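Local coordinates for sporulation-control protein spo0M (Bacillus subtilis, PDB 5CL2) that controls expression of spo0A and is required for cells to pass the morphological stage 0 of sporulation, at residues A66-F71 with L95-T100; N136-I141 with F169-T174; F159-P164 with L223-F228; I198-D203 with E241-I246. All blocks are in the same frame, centred on the assembly; numbering follows the deposited sequence.

Contact 1: A66-F71 with L95-T100; sequences ATIHSF and LDTPIT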
loop_
_atom_site.group_PDB
_atom_site.type_symbol
_atom_site.label_atom_id
_atom_site.label_comp_id
_atom_site.label_asym_id
_atom_site.label_seq_id
_atom_site.Cartn_x
_atom_site.Cartn_y
_atom_site.Cartn_z
ATOM N N ALA A 66 11.178 2.147 9.915
ATOM C CA ALA A 66 9.897 2.232 9.205
ATOM C C ALA A 66 8.736 1.858 10.100
ATOM O O ALA A 66 8.803 0.844 10.808
ATOM C CB ALA A 66 9.909 1.334 7.982
ATOM N N THR A 67 7.662 2.638 10.027
ATOM C CA THR A 67 6.497 2.405 10.869
ATOM C C THR A 67 5.478 1.513 10.179
ATOM O O THR A 67 4.934 1.874 9.142
ATOM C CB THR A 67 5.854 3.754 11.271
ATOM O OG1 THR A 67 6.811 4.522 12.016
ATOM C CG2 THR A 67 4.616 3.547 12.116
ATOM N N ILE A 68 5.221 0.342 10.752
ATOM C CA ILE A 68 4.261 -0.615 10.192
ATOM C C ILE A 68 2.820 -0.277 10.567
ATOM O O ILE A 68 1.869 -0.451 9.774
ATOM C CB ILE A 68 4.577 -2.037 10.669
ATOM C CG1 ILE A 68 5.932 -2.487 10.145
ATOM C CG2 ILE A 68 3.543 -3.013 10.195
ATOM C CD1 ILE A 68 6.453 -3.737 10.835
ATOM N N HIS A 69 2.646 0.148 11.812
ATOM C CA HIS A 69 1.324 0.497 12.313
ATOM C C HIS A 69 1.460 1.478 13.443
ATOM O O HIS A 69 2.443 1.445 14.187
ATOM C CB HIS A 69 0.584 -0.743 12.768
ATOM C CG HIS A 69 -0.792 -0.475 13.293
ATOM N ND1 HIS A 69 -1.783 0.063 12.495
ATOM C CD2 HIS A 69 -1.342 -0.698 14.491
ATOM C CE1 HIS A 69 -2.896 0.161 13.204
ATOM N NE2 HIS A 69 -2.656 -0.287 14.425
ATOM N N SER A 70 0.475 2.348 13.596
ATOM C CA SER A 70 0.524 3.334 14.657
ATOM C C SER A 70 -0.900 3.610 15.106
ATOM O O SER A 70 -1.798 3.603 14.279
ATOM C CB SER A 70 1.226 4.599 14.161
ATOM O OG SER A 70 1.263 5.582 15.161
ATOM N N PHE A 71 -1.118 3.769 16.415
ATOM C CA PHE A 71 -2.418 4.174 16.951
ATOM C C PHE A 71 -2.295 4.776 18.362
ATOM O O PHE A 71 -1.295 4.567 19.053
ATOM C CB PHE A 71 -3.390 2.987 16.969
ATOM C CG PHE A 71 -3.145 2.027 18.085
ATOM C CD1 PHE A 71 -2.112 1.112 18.007
ATOM C CD2 PHE A 71 -3.944 2.047 19.221
ATOM C CE1 PHE A 71 -1.880 0.222 19.051
ATOM C CE2 PHE A 71 -3.725 1.162 20.264
ATOM C CZ PHE A 71 -2.684 0.252 20.186
ATOM N N LEU A 95 -1.189 -7.480 7.772
ATOM C CA LEU A 95 -0.762 -8.658 7.012
ATOM C C LEU A 95 0.585 -8.487 6.307
ATOM O O LEU A 95 1.196 -9.478 5.877
ATOM C CB LEU A 95 -1.833 -9.038 5.986
ATOM C CG LEU A 95 -3.117 -9.593 6.607
ATOM C CD1 LEU A 95 -4.149 -10.006 5.547
ATOM C CD2 LEU A 95 -2.763 -10.771 7.495
ATOM N N ASP A 96 1.054 -7.252 6.165
ATOM C CA ASP A 96 2.363 -7.028 5.537
ATOM C C ASP A 96 3.488 -6.902 6.592
ATOM O O ASP A 96 4.601 -6.495 6.255
ATOM C CB ASP A 96 2.340 -5.794 4.613
ATOM C CG ASP A 96 1.690 -4.591 5.287
ATOM O OD1 ASP A 96 1.312 -4.756 6.462
ATOM O OD2 ASP A 96 1.591 -3.488 4.686
ATOM N N THR A 97 3.186 -7.175 7.867
ATOM C CA THR A 97 4.229 -7.269 8.896
ATOM C C THR A 97 5.256 -8.341 8.517
ATOM O O THR A 97 4.878 -9.490 8.276
ATOM C CB THR A 97 3.639 -7.633 10.283
ATOM O OG1 THR A 97 2.672 -6.657 10.669
ATOM C CG2 THR A 97 4.727 -7.710 11.344
ATOM N N PRO A 98 6.555 -7.991 8.510
ATOM C CA PRO A 98 7.572 -8.958 8.090
ATOM C C PRO A 98 7.735 -10.051 9.130
ATOM O O PRO A 98 7.419 -9.844 10.309
ATOM C CB PRO A 98 8.855 -8.131 8.026
ATOM C CG PRO A 98 8.451 -6.712 8.339
ATOM C CD PRO A 98 7.170 -6.778 9.060
ATOM N N ILE A 99 8.219 -11.201 8.682
ATOM C CA ILE A 99 8.492 -12.356 9.528
ATOM C C ILE A 99 9.825 -12.134 10.228
ATOM O O ILE A 99 10.773 -11.647 9.602
ATOM C CB ILE A 99 8.523 -13.659 8.682
ATOM C CG1 ILE A 99 7.114 -14.015 8.212
ATOM C CG2 ILE A 99 9.147 -14.819 9.443
ATOM C CD1 ILE A 99 7.101 -14.887 6.950
ATOM N N THR A 100 9.917 -12.485 11.511
ATOM C CA THR A 100 11.162 -12.236 12.219
ATOM C C THR A 100 12.036 -13.455 12.028
ATOM O O THR A 100 11.898 -14.467 12.722
ATOM C CB THR A 100 10.930 -11.993 13.726
ATOM O OG1 THR A 100 10.320 -10.712 13.919
ATOM C CG2 THR A 100 12.243 -12.014 14.471
#

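Contact 2: N136-I141 with F169-T174; sequences NVLEAI and FEFVPT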
loop_
_atom_site.group_PDB
_atom_site.type_symbol
_atom_site.label_atom_id
_atom_site.label_comp_id
_atom_site.label_asym_id
_atom_site.label_seq_id
_atom_site.Cartn_x
_atom_site.Cartn_y
_atom_site.Cartn_z
ATOM N N ASN A 136 3.974 -23.101 4.385
ATOM C CA ASN A 136 3.722 -24.127 3.387
ATOM C C ASN A 136 4.580 -23.877 2.160
ATOM O O ASN A 136 5.211 -24.804 1.646
ATOM C CB ASN A 136 2.239 -24.169 2.983
ATOM C CG ASN A 136 1.344 -24.794 4.048
ATOM O OD1 ASN A 136 1.817 -25.273 5.079
ATOM N ND2 ASN A 136 0.038 -24.766 3.808
ATOM N N VAL A 137 4.610 -22.630 1.688
ATOM C CA VAL A 137 5.428 -22.311 0.518
ATOM C C VAL A 137 6.909 -22.578 0.804
ATOM O O VAL A 137 7.624 -23.108 -0.042
ATOM C CB VAL A 137 5.252 -20.853 0.058
ATOM C CG1 VAL A 137 6.095 -20.591 -1.184
ATOM C CG2 VAL A 137 3.792 -20.568 -0.255
ATOM N N LEU A 138 7.354 -22.236 2.004
ATOM C CA LEU A 138 8.765 -22.358 2.383
ATOM C C LEU A 138 9.189 -23.819 2.432
ATOM O O LEU A 138 10.251 -24.199 1.919
ATOM C CB LEU A 138 9.009 -21.702 3.741
ATOM C CG LEU A 138 8.790 -20.188 3.795
ATOM C CD1 LEU A 138 8.898 -19.662 5.251
ATOM C CD2 LEU A 138 9.764 -19.470 2.854
ATOM N N GLU A 139 8.347 -24.631 3.064
ATOM C CA GLU A 139 8.590 -26.060 3.124
ATOM C C GLU A 139 8.580 -26.668 1.729
ATOM O O GLU A 139 9.457 -27.467 1.392
ATOM C CB GLU A 139 7.544 -26.739 4.005
ATOM C CG GLU A 139 7.575 -28.260 3.963
ATOM C CD GLU A 139 6.491 -28.892 4.831
ATOM O OE1 GLU A 139 5.724 -28.140 5.477
ATOM O OE2 GLU A 139 6.415 -30.141 4.882
ATOM N N ALA A 140 7.613 -26.255 0.912
ATOM C CA ALA A 140 7.509 -26.710 -0.474
ATOM C C ALA A 140 8.768 -26.412 -1.282
ATOM O O ALA A 140 9.246 -27.266 -2.019
ATOM C CB ALA A 140 6.300 -26.085 -1.145
ATOM N N ILE A 141 9.279 -25.192 -1.161
ATOM C CA ILE A 141 10.486 -24.779 -1.867
ATOM C C ILE A 141 11.700 -25.581 -1.391
ATOM O O ILE A 141 12.503 -26.060 -2.211
ATOM C CB ILE A 141 10.766 -23.275 -1.679
ATOM C CG1 ILE A 141 9.731 -22.428 -2.429
ATOM C CG2 ILE A 141 12.170 -22.930 -2.135
ATOM C CD1 ILE A 141 9.757 -22.573 -3.943
ATOM N N PHE A 169 12.987 -13.153 0.605
ATOM C CA PHE A 169 13.532 -14.452 1.007
ATOM C C PHE A 169 14.481 -14.977 -0.063
ATOM O O PHE A 169 14.097 -15.101 -1.226
ATOM C CB PHE A 169 12.411 -15.469 1.258
ATOM C CG PHE A 169 11.519 -15.100 2.408
ATOM C CD1 PHE A 169 10.514 -14.174 2.244
ATOM C CD2 PHE A 169 11.706 -15.657 3.656
ATOM C CE1 PHE A 169 9.700 -13.807 3.304
ATOM C CE2 PHE A 169 10.896 -15.296 4.715
ATOM C CZ PHE A 169 9.896 -14.362 4.537
ATOM N N GLU A 170 15.715 -15.282 0.328
ATOM C CA GLU A 170 16.723 -15.804 -0.595
ATOM C C GLU A 170 17.099 -17.236 -0.233
ATOM O O GLU A 170 17.506 -17.526 0.903
ATOM C CB GLU A 170 17.969 -14.927 -0.598
ATOM C CG GLU A 170 19.121 -15.497 -1.386
ATOM C CD GLU A 170 20.432 -14.865 -0.974
ATOM O OE1 GLU A 170 20.469 -13.615 -0.892
ATOM O OE2 GLU A 170 21.417 -15.605 -0.741
ATOM N N PHE A 171 16.905 -18.121 -1.210
ATOM C CA PHE A 171 17.174 -19.541 -1.105
ATOM C C PHE A 171 18.395 -19.912 -1.929
ATOM O O PHE A 171 18.651 -19.310 -2.982
ATOM C CB PHE A 171 15.999 -20.365 -1.609
ATOM C CG PHE A 171 14.708 -20.095 -0.911
ATOM C CD1 PHE A 171 13.915 -19.028 -1.296
ATOM C CD2 PHE A 171 14.248 -20.947 0.069
ATOM C CE1 PHE A 171 12.714 -18.796 -0.690
ATOM C CE2 PHE A 171 13.039 -20.716 0.687
ATOM C CZ PHE A 171 12.271 -19.643 0.303
ATOM N N VAL A 172 19.093 -20.952 -1.487
ATOM C CA VAL A 172 20.254 -21.474 -2.182
ATOM C C VAL A 172 19.929 -22.894 -2.680
ATOM O O VAL A 172 19.295 -23.682 -1.961
ATOM C CB VAL A 172 21.489 -21.490 -1.236
ATOM C CG1 VAL A 172 22.639 -22.255 -1.834
ATOM C CG2 VAL A 172 21.919 -20.087 -0.920
ATOM N N PRO A 173 20.345 -23.216 -3.918
ATOM C CA PRO A 173 20.016 -24.536 -4.489
ATOM C C PRO A 173 20.794 -25.615 -3.766
ATOM O O PRO A 173 21.999 -25.461 -3.612
ATOM C CB PRO A 173 20.451 -24.427 -5.972
ATOM C CG PRO A 173 21.407 -23.290 -6.024
ATOM C CD PRO A 173 20.982 -22.323 -4.901
ATOM N N THR A 174 20.123 -26.654 -3.289
ATOM C CA THR A 174 20.818 -27.774 -2.665
ATOM C C THR A 174 20.940 -29.044 -3.504
ATOM O O THR A 174 21.558 -30.005 -3.061
ATOM C CB THR A 174 20.151 -28.149 -1.361
ATOM O OG1 THR A 174 18.825 -28.614 -1.637
ATOM C CG2 THR A 174 20.076 -26.939 -0.465
#

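Contact 3: F159-P164 with L223-F228; sequences FQRRLP and LVRVRF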
loop_
_atom_site.group_PDB
_atom_site.type_symbol
_atom_site.label_atom_id
_atom_site.label_comp_id
_atom_site.label_asym_id
_atom_site.label_seq_id
_atom_site.Cartn_x
_atom_site.Cartn_y
_atom_site.Cartn_z
ATOM N N PHE A 159 7.291 -1.712 -6.399
ATOM C CA PHE A 159 6.005 -2.390 -6.191
ATOM C C PHE A 159 4.909 -1.475 -5.635
ATOM O O PHE A 159 3.728 -1.852 -5.592
ATOM C CB PHE A 159 6.195 -3.575 -5.259
ATOM C CG PHE A 159 7.079 -4.646 -5.826
ATOM C CD1 PHE A 159 6.709 -5.328 -6.971
ATOM C CD2 PHE A 159 8.288 -4.949 -5.235
ATOM C CE1 PHE A 159 7.533 -6.302 -7.508
ATOM C CE2 PHE A 159 9.096 -5.934 -5.752
ATOM C CZ PHE A 159 8.724 -6.610 -6.901
ATOM N N GLN A 160 5.294 -0.268 -5.226
ATOM C CA GLN A 160 4.322 0.722 -4.748
ATOM C C GLN A 160 3.320 0.165 -3.722
ATOM O O GLN A 160 2.118 0.406 -3.827
ATOM C CB GLN A 160 3.555 1.330 -5.938
ATOM C CG GLN A 160 4.474 2.086 -6.941
ATOM C CD GLN A 160 3.719 2.851 -8.026
ATOM O OE1 GLN A 160 2.561 3.267 -7.843
ATOM N NE2 GLN A 160 4.392 3.066 -9.165
ATOM N N ARG A 161 3.823 -0.573 -2.735
ATOM C CA ARG A 161 2.966 -1.144 -1.694
ATOM C C ARG A 161 2.664 -0.115 -0.584
ATOM O O ARG A 161 3.162 1.022 -0.600
ATOM C CB ARG A 161 3.628 -2.371 -1.065
ATOM C CG ARG A 161 4.324 -3.280 -2.051
ATOM C CD ARG A 161 3.303 -3.929 -2.917
ATOM N NE ARG A 161 2.461 -4.824 -2.134
ATOM C CZ ARG A 161 1.323 -5.337 -2.589
ATOM N NH1 ARG A 161 0.908 -5.012 -3.800
ATOM N NH2 ARG A 161 0.596 -6.153 -1.834
ATOM N N ARG A 162 1.880 -0.546 0.397
ATOM C CA ARG A 162 1.569 0.286 1.547
ATOM C C ARG A 162 2.863 0.678 2.262
ATOM O O ARG A 162 3.101 1.860 2.533
ATOM C CB ARG A 162 0.627 -0.458 2.486
ATOM C CG ARG A 162 0.045 0.434 3.566
ATOM C CD ARG A 162 -0.794 -0.334 4.577
ATOM N NE ARG A 162 -0.004 -1.228 5.425
ATOM C CZ ARG A 162 0.479 -0.895 6.621
ATOM N NH1 ARG A 162 0.300 0.332 7.079
ATOM N NH2 ARG A 162 1.173 -1.776 7.340
ATOM N N LEU A 163 3.727 -0.303 2.506
ATOM C CA LEU A 163 5.040 -0.050 3.102
ATOM C C LEU A 163 6.100 0.178 2.006
ATOM O O LEU A 163 5.958 -0.297 0.899
ATOM C CB LEU A 163 5.427 -1.224 3.987
ATOM C CG LEU A 163 4.379 -1.487 5.062
ATOM C CD1 LEU A 163 4.748 -2.747 5.850
ATOM C CD2 LEU A 163 4.293 -0.251 5.995
ATOM N N PRO A 164 7.152 0.934 2.322
ATOM C CA PRO A 164 8.266 1.241 1.420
ATOM C C PRO A 164 9.180 0.054 1.115
ATOM O O PRO A 164 10.041 0.156 0.230
ATOM C CB PRO A 164 9.031 2.331 2.172
ATOM C CG PRO A 164 8.651 2.105 3.663
ATOM C CD PRO A 164 7.222 1.679 3.595
ATOM N N LEU A 223 9.656 -10.454 -14.777
ATOM C CA LEU A 223 9.481 -10.826 -13.395
ATOM C C LEU A 223 8.315 -11.793 -13.319
ATOM O O LEU A 223 7.288 -11.564 -13.961
ATOM C CB LEU A 223 9.240 -9.570 -12.557
ATOM C CG LEU A 223 9.007 -9.638 -11.066
ATOM C CD1 LEU A 223 9.511 -8.344 -10.490
ATOM C CD2 LEU A 223 7.532 -9.788 -10.839
ATOM N N VAL A 224 8.468 -12.883 -12.579
ATOM C CA VAL A 224 7.361 -13.824 -12.432
ATOM C C VAL A 224 6.484 -13.477 -11.235
ATOM O O VAL A 224 6.963 -13.406 -10.098
ATOM C CB VAL A 224 7.867 -15.250 -12.311
ATOM C CG1 VAL A 224 6.711 -16.191 -12.048
ATOM C CG2 VAL A 224 8.572 -15.624 -13.602
ATOM N N ARG A 225 5.207 -13.231 -11.491
ATOM C CA ARG A 225 4.311 -12.823 -10.429
ATOM C C ARG A 225 3.035 -13.654 -10.430
ATOM O O ARG A 225 2.227 -13.538 -11.335
ATOM C CB ARG A 225 3.994 -11.332 -10.572
ATOM C CG ARG A 225 3.529 -10.694 -9.287
ATOM C CD ARG A 225 3.647 -9.179 -9.332
ATOM N NE ARG A 225 2.772 -8.582 -8.327
ATOM C CZ ARG A 225 2.778 -7.296 -7.985
ATOM N NH1 ARG A 225 3.625 -6.451 -8.559
ATOM N NH2 ARG A 225 1.933 -6.859 -7.063
ATOM N N VAL A 226 2.829 -14.456 -9.387
ATOM C CA VAL A 226 1.730 -15.423 -9.394
ATOM C C VAL A 226 0.861 -15.400 -8.129
ATOM O O VAL A 226 1.378 -15.495 -7.009
ATOM C CB VAL A 226 2.270 -16.864 -9.585
ATOM C CG1 VAL A 226 1.162 -17.895 -9.355
ATOM C CG2 VAL A 226 2.917 -17.031 -10.974
ATOM N N ARG A 227 -0.461 -15.315 -8.305
ATOM C CA ARG A 227 -1.360 -15.391 -7.154
ATOM C C ARG A 227 -1.847 -16.816 -6.881
ATOM O O ARG A 227 -2.257 -17.526 -7.796
ATOM C CB ARG A 227 -2.564 -14.470 -7.345
ATOM C CG ARG A 227 -3.692 -14.807 -6.394
ATOM C CD ARG A 227 -4.672 -13.670 -6.232
ATOM N NE ARG A 227 -5.310 -13.771 -4.927
ATOM C CZ ARG A 227 -4.903 -13.091 -3.859
ATOM N NH1 ARG A 227 -3.887 -12.240 -3.960
ATOM N NH2 ARG A 227 -5.520 -13.251 -2.699
ATOM N N PHE A 228 -1.758 -17.224 -5.626
ATOM C CA PHE A 228 -2.325 -18.462 -5.095
ATOM C C PHE A 228 -3.496 -18.141 -4.174
ATOM O O PHE A 228 -3.458 -17.153 -3.423
ATOM C CB PHE A 228 -1.289 -19.252 -4.282
ATOM C CG PHE A 228 -0.103 -19.732 -5.076
ATOM C CD1 PHE A 228 0.849 -18.838 -5.551
ATOM C CD2 PHE A 228 0.094 -21.085 -5.292
ATOM C CE1 PHE A 228 1.944 -19.293 -6.268
ATOM C CE2 PHE A 228 1.193 -21.537 -6.005
ATOM C CZ PHE A 228 2.113 -20.641 -6.487
#

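Contact 4: I198-D203 with E241-I246; sequences IIFEVD and EVLEEI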
loop_
_atom_site.group_PDB
_atom_site.type_symbol
_atom_site.label_atom_id
_atom_site.label_comp_id
_atom_site.label_asym_id
_atom_site.label_seq_id
_atom_site.Cartn_x
_atom_site.Cartn_y
_atom_site.Cartn_z
ATOM N N ILE A 198 3.019 -14.463 -4.843
ATOM C CA ILE A 198 4.463 -14.704 -4.815
ATOM C C ILE A 198 5.166 -14.068 -5.992
ATOM O O ILE A 198 4.724 -14.195 -7.140
ATOM C CB ILE A 198 4.811 -16.189 -4.811
ATOM C CG1 ILE A 198 4.006 -16.914 -3.753
ATOM C CG2 ILE A 198 6.282 -16.385 -4.525
ATOM C CD1 ILE A 198 4.527 -18.257 -3.444
ATOM N N ILE A 199 6.232 -13.334 -5.692
ATOM C CA ILE A 199 7.087 -12.777 -6.725
ATOM C C ILE A 199 8.363 -13.611 -6.756
ATOM O O ILE A 199 8.970 -13.885 -5.716
ATOM C CB ILE A 199 7.383 -11.299 -6.470
ATOM C CG1 ILE A 199 6.080 -10.499 -6.485
ATOM C CG2 ILE A 199 8.372 -10.763 -7.479
ATOM C CD1 ILE A 199 6.239 -9.074 -6.023
ATOM N N PHE A 200 8.722 -14.066 -7.949
ATOM C CA PHE A 200 9.863 -14.947 -8.160
ATOM C C PHE A 200 10.931 -14.180 -8.896
ATOM O O PHE A 200 10.641 -13.429 -9.821
ATOM C CB PHE A 200 9.472 -16.182 -8.984
ATOM C CG PHE A 200 8.477 -17.080 -8.309
ATOM C CD1 PHE A 200 7.126 -16.750 -8.286
ATOM C CD2 PHE A 200 8.877 -18.274 -7.742
ATOM C CE1 PHE A 200 6.207 -17.579 -7.688
ATOM C CE2 PHE A 200 7.955 -19.110 -7.141
ATOM C CZ PHE A 200 6.614 -18.756 -7.112
ATOM N N GLU A 201 12.174 -14.373 -8.498
ATOM C CA GLU A 201 13.272 -13.811 -9.256
ATOM C C GLU A 201 14.471 -14.753 -9.036
ATOM O O GLU A 201 14.463 -15.536 -8.086
ATOM C CB GLU A 201 13.480 -12.354 -8.824
ATOM C CG GLU A 201 14.571 -11.551 -9.486
ATOM C CD GLU A 201 14.375 -11.261 -10.954
ATOM O OE1 GLU A 201 13.497 -10.466 -11.338
ATOM O OE2 GLU A 201 15.169 -11.809 -11.719
ATOM N N VAL A 202 15.452 -14.762 -9.941
ATOM C CA VAL A 202 16.608 -15.628 -9.751
ATOM C C VAL A 202 17.881 -14.826 -9.928
ATOM O O VAL A 202 17.884 -13.809 -10.623
ATOM C CB VAL A 202 16.638 -16.835 -10.740
ATOM C CG1 VAL A 202 15.309 -17.607 -10.694
ATOM C CG2 VAL A 202 16.929 -16.364 -12.140
ATOM N N ASP A 203 18.941 -15.269 -9.254
ATOM C CA ASP A 203 20.298 -14.758 -9.475
ATOM C C ASP A 203 20.441 -13.257 -9.209
ATOM O O ASP A 203 21.313 -12.611 -9.786
ATOM C CB ASP A 203 20.779 -15.059 -10.921
ATOM C CG ASP A 203 21.036 -16.557 -11.183
ATOM O OD1 ASP A 203 21.207 -17.332 -10.210
ATOM O OD2 ASP A 203 21.126 -16.952 -12.379
ATOM N N GLU A 241 4.065 -29.022 -6.681
ATOM C CA GLU A 241 4.211 -29.296 -8.109
ATOM C C GLU A 241 3.931 -28.028 -8.906
ATOM O O GLU A 241 4.546 -27.806 -9.958
ATOM C CB GLU A 241 3.297 -30.428 -8.595
ATOM C CG GLU A 241 2.979 -31.520 -7.589
ATOM C CD GLU A 241 2.161 -32.654 -8.213
ATOM O OE1 GLU A 241 2.302 -32.884 -9.444
ATOM O OE2 GLU A 241 1.369 -33.299 -7.480
ATOM N N VAL A 242 3.061 -27.164 -8.380
ATOM C CA VAL A 242 2.858 -25.875 -9.028
ATOM C C VAL A 242 4.145 -25.053 -8.970
ATOM O O VAL A 242 4.546 -24.424 -9.955
ATOM C CB VAL A 242 1.693 -25.086 -8.381
ATOM C CG1 VAL A 242 1.628 -23.662 -8.928
ATOM C CG2 VAL A 242 0.368 -25.805 -8.610
ATOM N N LEU A 243 4.814 -25.096 -7.824
ATOM C CA LEU A 243 6.064 -24.365 -7.650
ATOM C C LEU A 243 7.161 -24.922 -8.567
ATOM O O LEU A 243 7.894 -24.158 -9.215
ATOM C CB LEU A 243 6.479 -24.395 -6.172
ATOM C CG LEU A 243 5.484 -23.585 -5.326
ATOM C CD1 LEU A 243 5.701 -23.772 -3.851
ATOM C CD2 LEU A 243 5.503 -22.107 -5.710
ATOM N N GLU A 244 7.242 -26.248 -8.658
ATOM C CA GLU A 244 8.174 -26.912 -9.597
ATOM C C GLU A 244 7.946 -26.434 -11.050
ATOM O O GLU A 244 8.898 -26.076 -11.770
ATOM C CB GLU A 244 8.019 -28.433 -9.485
ATOM C CG GLU A 244 9.135 -29.253 -10.115
ATOM C CD GLU A 244 8.965 -30.759 -9.896
ATOM O OE1 GLU A 244 7.818 -31.252 -9.937
ATOM O OE2 GLU A 244 9.969 -31.433 -9.590
ATOM N N GLU A 245 6.677 -26.395 -11.460
ATOM C CA GLU A 245 6.310 -25.875 -12.790
ATOM C C GLU A 245 6.716 -24.417 -13.006
ATOM O O GLU A 245 7.231 -24.065 -14.077
ATOM C CB GLU A 245 4.806 -26.012 -13.057
ATOM C CG GLU A 245 4.446 -25.744 -14.532
ATOM C CD GLU A 245 3.108 -26.334 -14.966
ATOM O OE1 GLU A 245 2.524 -27.140 -14.210
ATOM O OE2 GLU A 245 2.635 -25.985 -16.070
ATOM N N ILE A 246 6.423 -23.563 -12.017
ATOM C CA ILE A 246 6.790 -22.150 -12.097
ATOM C C ILE A 246 8.298 -21.990 -12.259
ATOM O O ILE A 246 8.761 -21.211 -13.099
ATOM C CB ILE A 246 6.319 -21.350 -10.841
ATOM C CG1 ILE A 246 4.792 -21.394 -10.729
ATOM C CG2 ILE A 246 6.795 -19.915 -10.940
ATOM C CD1 ILE A 246 4.212 -20.756 -9.472
#

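Contact 1: A66-F71 with L95-T100
I68 meets T97 and P98 with its two branches, and these two meetings make up the close contact. Its CD1 comes end-on to the CD of P98 at 3.6 Å, a purely apolar touch against the ring carbon next to the proline nitrogen. The other branch runs across the T97 side chain at about a right angle, with I68 CG2 lying 3.8 Å from T97 OG1. With CG2 anti to the backbone N and CG1 beside it (chi1 -64°), I68 spreads both branches over the loop. T97 OG1 takes no polar partner from I68; it is hydrogen-bonded to the backbone carbonyl of P94, which ties the threonine to its own loop. At this closest pair the backbones stand 6.8 Å apart, I68 CA to T97 CA.

Farther out, I68 also touches L49 of the neighbouring strand 40-57, while P98 rests on F165 and Q167 of strand 165-173. R162 bridges the two sides, its NE in a salt bridge with D96 OD2 and its NH2 hydrogen-bonded to the carbonyl O of I68. All three touching residues are buried. The placement of I68 follows from a corner in strand 60-79, where I68 and H69 both face L49: a classic beta bulge, here packed against the irregular loop that joins strand 84-92 to strand 106-114 of the N-terminal beta-strand region, in a family grouped with the arrestin-like proteins.

Contact 2: N136-I141 with F169-T174
L138 and I141 press helix 132-143 onto F171 of strand 165-173, an alpha-on-beta layer in which helix and strand segments run at 18° with their axes 11.2 Å apart. The tight part is the F171 ring. One face takes I141 CG2, a CH-pi contact 3.8 Å from the ring centroid and somewhat offset toward the rim. The methyl reaches the ring because CG2 is anti to the backbone N and CG1 lies beside it (chi1 -70°). Toward F169 the packing slackens: L138 CD2 comes only to 4.4 Å from F169 CD2, obliquely, and the F169 ring meets F189 edge-to-face instead. On the solvent side E139 points away from the sheet and is exposed. A serine in place of F171 would probably leave both I141 CG2 and L138 CD2 without their aromatic partner and open a gap between helix and sheet. At the ring's edge, near its plane, L138 CD2 stands 3.6 Å from F171 CZ.

Contact 3: F159-P164 with L223-F228
The loop between strands 146-155 and 165-173 lies across one face of the five-stranded antiparallel sheet, where F159 and R161 meet L223 and R225 at the start of the outermost strand, 224-229, at the subunit interface. F159 brings its ring edge to both partners: L223 CD1 lies 4.1 Å from F159 CZ, near the ring plane. R225 arrives past the same edge, its guanidinium turned 77° from the ring, so this is not a cation over a face. Its chain is extended from CG to NE, with CG anti to the backbone N (chi1 -158°), which carries the charged end across to the loop. R225 NE is held by a salt bridge to E197 on the adjacent strand 195-202, which would probably ease its closeness to R161, and D192 of the second subunit adds a long, weak ion pair. R161 NH1 comes 3.9 Å from R225 NH2 as a like-charged neighbour. R225 NH1 sits 3.6 Å from F159 CD1.

Contact 4: I198-D203 with E241-I246
The F200 ring lies under I246, whose CG2 sits over its centre in a CH-pi contact, 3.9 Å from the ring centroid and only 5° off the ring normal. The same isoleucine adds its CD1 at 3.9 Å from F200 CZ, so both of its branches are set on the ring. L243, one turn earlier on the helix, meets the rim instead: its CD2 lies in the ring plane, 3.8 Å from F200 CZ. The opposite face is taken by I198 CG2 from two residues back along the strand, offset toward the rim, so the phenyl is clasped between two methyls with a third at its edge. F200 reaches the helix with CG beside its backbone N and anti to the carbonyl carbon (chi1 -64°). An alanine here is likely to open a gap beneath I246 and leave L243 CD2 without the ring edge it packs on.

Strand neighbours L187 and V224 also touch F200, while I246 leans on F228 and L243 on A140 of helix 132-143. The helix is amphipathic: E241, E244 and E245 are exposed, whereas L243 and I246 face inward. On the strand, E201 turns to the other side of the sheet, where R207 and Y217 hold its carboxylate. Side chains alternate along the strand as in any beta-sheet; one face is covered by helix 236-248, the helix-on-antiparallel-sheet layering of an alpha+beta arrangement.

From the N terminus, contact 1 closes first, joining a bulged strand to the loop 95-100 within the N-terminal strands, and it is complete before the others open. Contact 2 then brings segment 136-141 back to 169-174. Contact 3 starts inside that loop, at 159-164, and ends at 223-228, so contacts 2 and 3 cross; contact 4, from 198-203 to 241-246, crosses contact 3 but follows contact 2 in series. Contacts 2 to 4 share one five-stranded sheet: 2 and 4 set two adjoining helices on one face, and 3 lies on the other. R162 in segment 159-164 links this part to contact 1 through I68 and D96, as does I99 against F169.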